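Local structure of putative TetR transcriptional regulator (Rhodococcus sp., 2I10) at residues Gln14-Thr19 against Ala50-Lys55. The protein probably binds DNA as a transcriptional regulator of the TetR family, with a predicted helix-turn-helix motif near its N-terminus. Numbering follows the deposited sequence.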
loop_
_atom_site.group_PDB
_atom_site.type_symbol
_atom_site.label_atom_id
_atom_site.label_comp_id
_atom_site.label_asym_id
_atom_site.label_seq_id
_atom_site.Cartn_x
_atom_site.Cartn_y
_atom_site.Cartn_z
ATOM N N GLN B 14 9.967 -20.025 -1.378
ATOM C CA GLN B 14 9.729 -18.609 -1.113
ATOM C C GLN B 14 10.309 -17.721 -2.240
ATOM O O GLN B 14 9.650 -16.812 -2.750
ATOM C CB GLN B 14 10.346 -18.276 0.250
ATOM C CG GLN B 14 10.162 -16.856 0.770
ATOM C CD GLN B 14 11.464 -16.072 0.738
ATOM O OE1 GLN B 14 12.002 -15.798 -0.344
ATOM N NE2 GLN B 14 11.990 -15.710 1.930
ATOM N N VAL B 15 11.526 -18.011 -2.679
ATOM C CA VAL B 15 11.983 -17.439 -3.947
ATOM C C VAL B 15 11.250 -18.065 -5.169
ATOM O O VAL B 15 11.017 -17.401 -6.182
ATOM C CB VAL B 15 13.550 -17.423 -4.073
ATOM C CG1 VAL B 15 14.224 -17.971 -2.807
ATOM C CG2 VAL B 15 14.035 -18.068 -5.352
ATOM N N ALA B 16 10.891 -19.339 -5.041
ATOM C CA ALA B 16 10.136 -20.063 -6.057
ATOM C C ALA B 16 8.772 -19.388 -6.310
ATOM O O ALA B 16 8.425 -19.092 -7.439
ATOM C CB ALA B 16 9.972 -21.515 -5.642
ATOM N N LEU B 17 8.038 -19.083 -5.242
ATOM C CA LEU B 17 6.756 -18.351 -5.332
ATOM C C LEU B 17 6.884 -16.931 -5.887
ATOM O O LEU B 17 6.035 -16.469 -6.647
ATOM C CB LEU B 17 6.080 -18.317 -3.978
ATOM C CG LEU B 17 5.599 -19.678 -3.446
ATOM C CD1 LEU B 17 4.877 -19.393 -2.127
ATOM C CD2 LEU B 17 4.643 -20.404 -4.410
ATOM N N GLN B 18 7.971 -16.256 -5.539
ATOM C CA GLN B 18 8.233 -14.955 -6.099
ATOM C C GLN B 18 8.495 -15.035 -7.565
ATOM O O GLN B 18 8.041 -14.186 -8.309
ATOM C CB GLN B 18 9.431 -14.320 -5.403
ATOM C CG GLN B 18 9.790 -12.941 -5.851
ATOM C CD GLN B 18 10.885 -12.378 -4.928
ATOM O OE1 GLN B 18 11.242 -11.232 -5.022
ATOM N NE2 GLN B 18 11.422 -13.228 -4.036
ATOM N N THR B 19 9.262 -16.043 -7.981
ATOM C CA THR B 19 9.523 -16.262 -9.393
ATOM C C THR B 19 8.244 -16.533 -10.187
ATOM O O THR B 19 8.026 -15.957 -11.261
ATOM C CB THR B 19 10.551 -17.415 -9.582
ATOM O OG1 THR B 19 11.692 -17.079 -8.812
ATOM C CG2 THR B 19 10.963 -17.518 -11.013
ATOM N N ALA B 50 5.980 -32.426 -8.013
ATOM C CA ALA B 50 6.221 -32.923 -6.647
ATOM C C ALA B 50 6.257 -31.820 -5.598
ATOM O O ALA B 50 5.688 -31.978 -4.501
ATOM C CB ALA B 50 7.534 -33.735 -6.605
ATOM N N ALA B 51 6.908 -30.698 -5.921
ATOM C CA ALA B 51 6.976 -29.549 -5.000
ATOM C C ALA B 51 5.731 -28.693 -4.941
ATOM O O ALA B 51 5.374 -28.239 -3.877
ATOM C CB ALA B 51 8.175 -28.650 -5.371
ATOM N N PHE B 52 5.088 -28.429 -6.082
ATOM C CA PHE B 52 4.047 -27.388 -6.145
ATOM C C PHE B 52 2.740 -27.894 -6.754
ATOM O O PHE B 52 1.747 -27.187 -6.733
ATOM C CB PHE B 52 4.547 -26.138 -6.924
ATOM C CG PHE B 52 5.728 -25.475 -6.294
ATOM C CD1 PHE B 52 5.590 -24.791 -5.085
ATOM C CD2 PHE B 52 6.981 -25.561 -6.882
ATOM C CE1 PHE B 52 6.693 -24.193 -4.461
ATOM C CE2 PHE B 52 8.104 -24.973 -6.272
ATOM C CZ PHE B 52 7.949 -24.280 -5.056
ATOM N N GLY B 53 2.742 -29.093 -7.332
ATOM C CA GLY B 53 1.526 -29.610 -7.928
ATOM C C GLY B 53 1.352 -29.151 -9.354
ATOM O O GLY B 53 2.318 -28.901 -10.089
ATOM N N SER B 54 0.100 -29.060 -9.761
ATOM C CA SER B 54 -0.225 -28.582 -11.082
ATOM C C SER B 54 0.033 -27.083 -11.193
ATOM O O SER B 54 0.267 -26.404 -10.180
ATOM C CB SER B 54 -1.675 -28.929 -11.448
ATOM O OG SER B 54 -2.587 -28.098 -10.709
ATOM N N LYS B 55 0.007 -26.563 -12.417
ATOM C CA LYS B 55 0.125 -25.122 -12.624
ATOM C C LYS B 55 -0.934 -24.374 -11.799
ATOM O O LYS B 55 -0.661 -23.331 -11.193
ATOM C CB LYS B 55 -0.068 -24.790 -14.108
ATOM C CG LYS B 55 0.076 -23.265 -14.338
ATOM C CD LYS B 55 0.085 -22.853 -15.781
ATOM C CE LYS B 55 -1.259 -22.926 -16.394
ATOM N NZ LYS B 55 -1.314 -22.041 -17.600
#
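The ring of Phe-52 is the one flat group in this contact, and both of its neighbours in helix 15-27 approach it obliquely, neither squarely over a face nor squarely at an edge. The methyl of Ala-16 meets the far end of the ring, with CB 3.5 Å from Phe-52 CZ and 4.0 Å from CE2. Leu-17 adds a looser touch through one branch, its CD2 lying 4.3 Å from Phe-52 CE1. The CB of Phe-52 already points at helix 15-27, and CG, anti to the carbonyl carbon (chi1 -61°), extends the ring in that direction. The backbones come nearest at Leu-17 and Phe-52, whose CA atoms are 9.5 Å apart. The same two side chains of helix 15-27 have further apolar partners, Leu-17 touching Leu-58 of helix 55-66 and Ala-16 touching Leu-41 of helix 34-41. Both segments fall in the TetR-type DNA-binding region, where helix 45-52 ends the predicted helix-turn-helix motif; Phe-52, its last residue before the turn into helix 55-66, ties that end to helix 15-27. Only 109 Å² is buried in total, and the touching atoms are all carbon. The chemistry is therefore apolar and weakly directional, consistent with a join set by the shapes of a methyl, a leucine branch and a ring rather than by polar pairing.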